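Local atomic coordinates of staphylococcal enterotoxin-like toxin (Staphylococcus aureus, PDB entry 4DXF), a protein that probably binds host glycans, as a staphylococcal superantigen-like protein built from an OB-fold domain and a beta-grasp domain. Residues 127-132 with 139-144; 36-41 with 46-51. All coordinates share one frame; numbering follows the deposited sequence.

Each of the two contacts belongs to a different half of the superantigen fold. Interaction 2, residues 36-41 with 46-51, is a beta-hairpin contact of the OB-fold domain, held by backbone hydrogen bonds and one from an asparagine side chain, with two aromatic rings touching beside them. Interaction 1, residues 127-132 with 139-144, lies later in the chain, in the beta-grasp domain, where a helix packs on a sheet through apolar side chains. The centres of interactions 1 and 2 are about 27 Å apart and the nearest atoms of interactions 1 and 2 about 12 Å apart, without touching. Interaction 1 is buried, its centre about 8 Å from the centre of the chain; interaction 2 is partly buried, its centre about 20 Å from the centre of the chain.

Interaction 1 of 2, residues 127-132 with 139-144; sequences SEFKIT and KELDFK
F129, on strand 122-131, reaches L141 and K144 of helix 138-153 with the far part of its ring, and no hydrogen bond crosses between the two segments. The bond from CA to CB of F129 points toward the helix. CG lies anti to the backbone N (chi1 -172°), and this extended course carries the ring across a backbone separation of 9.4 Å between the CA atoms of F129 and L141. Neither CB nor CG of F129 comes close to the helix segment; the touching is left to the outer ring carbons. On one flank F129 CE2 meets L141 CD2 at 3.7 Å, and the same methyl lies 4.1 Å from F129 CZ at the tip, approaching the ring obliquely. On the other flank F129 CE1 is 4.1 Å from K144 CB, which sits at the ring edge, near its plane. The ring tip therefore enters between one branch of the leucine and the root of the lysine, crossing each side chain at about a right angle.

Beyond CB, the K144 chain runs out extended to its ammonium group, and K144 NZ forms a salt bridge of 2.9 Å with E140 OE2, one helical turn earlier. The nitrogen stands above the carboxylate plane, 40° out of it. E29 makes a second salt bridge with K144 NZ, so two carboxylates probably share and stabilise the lysine charge.

I199 of strand 196-203 also touches F129, while I196 of that strand meets L141. F129 additionally packs on V111 of strand 107-116, and its backbone pairs with A109 there. Helix 138-153 thus lies against the mixed sheet of the beta-grasp domain, with F129 reaching it from strand 122-131, at one edge of that sheet.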
loop_
_atom_site.group_PDB
_atom_site.type_symbol
_atom_site.label_atom_id
_atom_site.label_comp_id
_atom_site.label_asym_id
_atom_site.label_seq_id
_atom_site.Cartn_x
_atom_site.Cartn_y
_atom_site.Cartn_z
ATOM N N SER A 127 -16.072 -9.103 -0.923
ATOM C CA SER A 127 -14.958 -9.741 -1.570
ATOM C C SER A 127 -14.145 -10.447 -0.476
ATOM O O SER A 127 -14.546 -10.501 0.682
ATOM C CB SER A 127 -14.152 -8.738 -2.426
ATOM O OG SER A 127 -13.200 -8.019 -1.669
ATOM N N GLU A 128 -13.050 -11.052 -0.873
ATOM C CA GLU A 128 -12.226 -11.792 0.062
ATOM C C GLU A 128 -10.799 -11.292 -0.231
ATOM O O GLU A 128 -10.375 -11.315 -1.381
ATOM C CB GLU A 128 -12.332 -13.269 -0.253
ATOM C CG GLU A 128 -11.793 -14.144 0.849
ATOM C CD GLU A 128 -12.245 -15.605 0.729
ATOM O OE1 GLU A 128 -13.279 -15.848 0.046
ATOM O OE2 GLU A 128 -11.572 -16.499 1.336
ATOM N N PHE A 129 -10.049 -10.880 0.771
ATOM C CA PHE A 129 -8.720 -10.327 0.506
ATOM C C PHE A 129 -7.725 -11.409 0.936
ATOM O O PHE A 129 -7.710 -11.754 2.072
ATOM C CB PHE A 129 -8.486 -9.041 1.306
ATOM C CG PHE A 129 -7.217 -8.344 0.922
ATOM C CD1 PHE A 129 -7.165 -7.556 -0.220
ATOM C CD2 PHE A 129 -6.060 -8.471 1.713
ATOM C CE1 PHE A 129 -5.995 -6.898 -0.586
ATOM C CE2 PHE A 129 -4.885 -7.839 1.341
ATOM C CZ PHE A 129 -4.831 -7.059 0.186
ATOM N N LYS A 130 -6.953 -11.932 0.001
ATOM C CA LYS A 130 -6.085 -13.070 0.272
ATOM C C LYS A 130 -4.779 -12.531 0.825
ATOM O O LYS A 130 -4.171 -11.669 0.218
ATOM C CB LYS A 130 -5.844 -13.854 -1.040
ATOM N N ILE A 131 -4.331 -13.083 1.936
ATOM C CA ILE A 131 -3.139 -12.603 2.626
ATOM C C ILE A 131 -2.090 -13.720 2.618
ATOM O O ILE A 131 -2.393 -14.816 3.145
ATOM C CB ILE A 131 -3.478 -12.246 4.068
ATOM C CG1 ILE A 131 -4.401 -10.995 4.015
ATOM C CG2 ILE A 131 -2.204 -11.999 4.937
ATOM C CD1 ILE A 131 -5.177 -10.756 5.293
ATOM N N THR A 132 -0.933 -13.418 2.053
ATOM C CA THR A 132 0.151 -14.447 1.902
ATOM C C THR A 132 1.435 -14.054 2.629
ATOM O O THR A 132 2.442 -14.786 2.631
ATOM C CB THR A 132 0.436 -14.715 0.431
ATOM O OG1 THR A 132 0.884 -13.514 -0.237
ATOM C CG2 THR A 132 -0.837 -15.289 -0.256
ATOM N N LYS A 139 1.080 0.522 2.829
ATOM C CA LYS A 139 1.228 0.864 1.467
ATOM C C LYS A 139 0.518 -0.197 0.603
ATOM O O LYS A 139 -0.253 0.154 -0.296
ATOM C CB LYS A 139 2.692 1.019 1.031
ATOM C CG LYS A 139 2.862 1.365 -0.409
ATOM C CD LYS A 139 4.302 1.221 -0.839
ATOM C CE LYS A 139 4.563 1.704 -2.271
ATOM N NZ LYS A 139 4.293 3.239 -2.389
ATOM N N GLU A 140 0.807 -1.496 0.886
ATOM C CA GLU A 140 0.266 -2.585 0.023
ATOM C C GLU A 140 -1.237 -2.777 0.173
ATOM O O GLU A 140 -1.953 -2.947 -0.836
ATOM C CB GLU A 140 0.985 -3.941 0.322
ATOM C CG GLU A 140 0.420 -5.059 -0.528
ATOM C CD GLU A 140 1.194 -6.351 -0.371
ATOM O OE1 GLU A 140 2.313 -6.271 0.200
ATOM O OE2 GLU A 140 0.679 -7.448 -0.817
ATOM N N LEU A 141 -1.711 -2.750 1.409
ATOM C CA LEU A 141 -3.134 -2.907 1.714
ATOM C C LEU A 141 -3.889 -1.729 1.064
ATOM O O LEU A 141 -4.852 -1.944 0.270
ATOM C CB LEU A 141 -3.365 -2.923 3.203
ATOM C CG LEU A 141 -2.727 -4.117 3.968
ATOM C CD1 LEU A 141 -2.670 -3.739 5.406
ATOM C CD2 LEU A 141 -3.639 -5.336 3.712
ATOM N N ASP A 142 -3.380 -0.531 1.339
ATOM C CA ASP A 142 -4.054 0.662 0.790
ATOM C C ASP A 142 -4.085 0.606 -0.774
ATOM O O ASP A 142 -5.156 0.768 -1.386
ATOM C CB ASP A 142 -3.300 1.898 1.244
ATOM C CG ASP A 142 -3.794 3.194 0.501
ATOM O OD1 ASP A 142 -4.956 3.590 0.874
ATOM O OD2 ASP A 142 -3.047 3.788 -0.331
ATOM N N PHE A 143 -2.983 0.267 -1.451
ATOM C CA PHE A 143 -2.909 0.304 -2.870
ATOM C C PHE A 143 -3.762 -0.803 -3.520
ATOM O O PHE A 143 -4.553 -0.558 -4.434
ATOM C CB PHE A 143 -1.488 0.211 -3.311
ATOM C CG PHE A 143 -1.279 0.553 -4.724
ATOM C CD1 PHE A 143 -1.100 1.916 -5.071
ATOM C CD2 PHE A 143 -1.258 -0.441 -5.772
ATOM C CE1 PHE A 143 -0.941 2.285 -6.365
ATOM C CE2 PHE A 143 -1.049 -0.021 -7.127
ATOM C CZ PHE A 143 -0.868 1.350 -7.385
ATOM N N LYS A 144 -3.574 -2.055 -3.077
ATOM C CA LYS A 144 -4.339 -3.122 -3.657
ATOM C C LYS A 144 -5.836 -2.985 -3.451
ATOM O O LYS A 144 -6.619 -3.337 -4.361
ATOM C CB LYS A 144 -3.879 -4.420 -3.047
ATOM C CG LYS A 144 -2.512 -4.758 -3.621
ATOM C CD LYS A 144 -1.970 -6.157 -3.077
ATOM C CE LYS A 144 -0.793 -6.603 -4.006
ATOM N NZ LYS A 144 -0.281 -7.931 -3.482
#

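Interaction 2 of 2, residues 36-41 with 46-51; sequences IILKKW and FMNVVP
W41 and F46 bring their rings together in a slid arrangement: the planes are near parallel, at 27°, but the centroid of the indole six-membered ring lies 5.5 Å from that of the phenyl, so overlap is slight. The meeting is oblique, with W41 CZ2 3.4 Å from F46 CE2. Y87 meets the F46 ring edge-to-face.

The side chains of I36 and N48 lie on one face of the sheet, their residues forming an antiparallel hydrogen-bonded pair. I36 N donates to N48 O at 2.9 Å, and I36 O receives N48 N at 2.8 Å. The same oxygen also takes N48 ND2 at 3.1 Å, the two donors arriving from opposite faces of the carbonyl plane. With chi1 at -69°, CG of N48 is turned beside its own backbone N, which directs an N-H of the side-chain amide to I36 O, with the oxygen lying near the amide plane (12° out of it); N48 OD1 is bound by K57 NZ.

I37 and M47 pack obliquely, I37 CG1 lying 4.1 Å from M47 CB, and both side chains touch H73 of strand 71-74. The arrangement is that of a beta hairpin, strands 33-37 and 46-49, within the OB-fold sheet.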
loop_
_atom_site.group_PDB
_atom_site.type_symbol
_atom_site.label_atom_id
_atom_site.label_comp_id
_atom_site.label_asym_id
_atom_site.label_seq_id
_atom_site.Cartn_x
_atom_site.Cartn_y
_atom_site.Cartn_z
ATOM N N ILE A 36 20.341 -2.437 0.515
ATOM C CA ILE A 36 21.641 -1.828 0.791
ATOM C C ILE A 36 21.408 -0.337 1.007
ATOM O O ILE A 36 20.876 0.306 0.129
ATOM C CB ILE A 36 22.520 -2.065 -0.438
ATOM C CG1 ILE A 36 22.875 -3.581 -0.575
ATOM C CG2 ILE A 36 23.837 -1.265 -0.396
ATOM C CD1 ILE A 36 23.403 -3.929 -1.998
ATOM N N ILE A 37 21.864 0.192 2.141
ATOM C CA ILE A 37 21.726 1.632 2.430
ATOM C C ILE A 37 23.117 2.235 2.498
ATOM O O ILE A 37 23.951 1.775 3.276
ATOM C CB ILE A 37 20.971 1.872 3.685
ATOM C CG1 ILE A 37 19.538 1.278 3.579
ATOM C CG2 ILE A 37 20.898 3.411 3.972
ATOM C CD1 ILE A 37 18.853 1.122 4.857
ATOM N N LEU A 38 23.346 3.199 1.630
ATOM C CA LEU A 38 24.635 3.877 1.517
ATOM C C LEU A 38 24.630 5.168 2.303
ATOM O O LEU A 38 23.739 5.430 3.091
ATOM C CB LEU A 38 24.886 4.195 0.055
ATOM C CG LEU A 38 24.782 3.066 -0.964
ATOM C CD1 LEU A 38 24.877 3.646 -2.346
ATOM C CD2 LEU A 38 25.862 2.008 -0.722
ATOM N N LYS A 39 25.630 6.008 2.064
ATOM C CA LYS A 39 25.766 7.282 2.785
ATOM C C LYS A 39 24.619 8.238 2.390
ATOM O O LYS A 39 24.290 8.332 1.198
ATOM C CB LYS A 39 27.124 7.856 2.340
ATOM C CG LYS A 39 27.637 9.103 3.054
ATOM C CD LYS A 39 28.886 9.578 2.302
ATOM C CE LYS A 39 30.049 8.606 2.563
ATOM N NZ LYS A 39 31.392 9.188 2.217
ATOM N N LYS A 40 24.010 8.946 3.350
ATOM C CA LYS A 40 22.972 9.974 2.993
ATOM C C LYS A 40 23.468 11.007 1.955
ATOM O O LYS A 40 24.581 11.539 2.068
ATOM C CB LYS A 40 22.455 10.672 4.251
ATOM C CG LYS A 40 21.345 11.741 4.066
ATOM C CD LYS A 40 20.973 12.259 5.469
ATOM C CE LYS A 40 20.493 13.706 5.430
ATOM N NZ LYS A 40 19.091 13.764 4.938
ATOM N N TRP A 41 22.679 11.274 0.928
ATOM C CA TRP A 41 23.107 12.239 -0.082
ATOM C C TRP A 41 22.032 13.283 -0.428
ATOM O O TRP A 41 22.246 14.111 -1.316
ATOM C CB TRP A 41 23.599 11.546 -1.365
ATOM C CG TRP A 41 22.576 10.611 -1.950
ATOM C CD1 TRP A 41 22.404 9.286 -1.637
ATOM C CD2 TRP A 41 21.582 10.920 -2.952
ATOM N NE1 TRP A 41 21.361 8.751 -2.381
ATOM C CE2 TRP A 41 20.841 9.729 -3.193
ATOM C CE3 TRP A 41 21.253 12.081 -3.681
ATOM C CZ2 TRP A 41 19.781 9.675 -4.118
ATOM C CZ3 TRP A 41 20.192 12.032 -4.586
ATOM C CH2 TRP A 41 19.474 10.834 -4.801
ATOM N N PHE A 46 17.634 6.199 1.265
ATOM C CA PHE A 46 17.062 5.191 0.367
ATOM C C PHE A 46 17.600 3.830 0.755
ATOM O O PHE A 46 18.721 3.703 1.229
ATOM C CB PHE A 46 17.362 5.448 -1.085
ATOM C CG PHE A 46 16.781 6.772 -1.598
ATOM C CD1 PHE A 46 15.443 6.867 -1.943
ATOM C CD2 PHE A 46 17.586 7.901 -1.688
ATOM C CE1 PHE A 46 14.865 8.085 -2.387
ATOM C CE2 PHE A 46 17.031 9.136 -2.124
ATOM C CZ PHE A 46 15.681 9.207 -2.482
ATOM N N MET A 47 16.746 2.842 0.611
ATOM C CA MET A 47 17.172 1.428 0.618
ATOM C C MET A 47 17.242 0.984 -0.846
ATOM O O MET A 47 16.239 1.045 -1.591
ATOM C CB MET A 47 16.167 0.559 1.438
ATOM C CG MET A 47 16.623 -0.974 1.376
ATOM S SD MET A 47 15.613 -2.041 2.295
ATOM C CE MET A 47 15.989 -1.684 3.953
ATOM N N ASN A 48 18.411 0.505 -1.283
ATOM C CA ASN A 48 18.601 0.035 -2.652
ATOM C C ASN A 48 18.271 -1.475 -2.693
ATOM O O ASN A 48 18.775 -2.243 -1.878
ATOM C CB ASN A 48 20.058 0.251 -3.094
ATOM C CG ASN A 48 20.386 1.728 -3.266
ATOM O OD1 ASN A 48 19.997 2.347 -4.272
ATOM N ND2 ASN A 48 20.945 2.309 -2.234
ATOM N N VAL A 49 17.426 -1.866 -3.618
ATOM C CA VAL A 49 17.144 -3.292 -3.883
ATOM C C VAL A 49 17.428 -3.617 -5.322
ATOM O O VAL A 49 17.097 -2.850 -6.263
ATOM C CB VAL A 49 15.699 -3.614 -3.603
ATOM C CG1 VAL A 49 15.469 -5.153 -3.723
ATOM C CG2 VAL A 49 15.360 -3.134 -2.286
ATOM N N VAL A 50 18.048 -4.796 -5.574
ATOM C CA VAL A 50 18.501 -5.027 -6.899
ATOM C C VAL A 50 18.010 -6.441 -7.308
ATOM O O VAL A 50 18.742 -7.424 -7.240
ATOM C CB VAL A 50 20.084 -4.942 -6.991
ATOM C CG1 VAL A 50 20.523 -5.092 -8.437
ATOM C CG2 VAL A 50 20.611 -3.602 -6.401
ATOM N N PRO A 51 16.760 -6.548 -7.716
ATOM C CA PRO A 51 16.212 -7.896 -8.007
ATOM C C PRO A 51 16.411 -8.320 -9.462
ATOM O O PRO A 51 16.239 -9.527 -9.775
ATOM C CB PRO A 51 14.728 -7.685 -7.707
ATOM C CG PRO A 51 14.508 -6.298 -8.345
ATOM C CD PRO A 51 15.749 -5.485 -7.894
#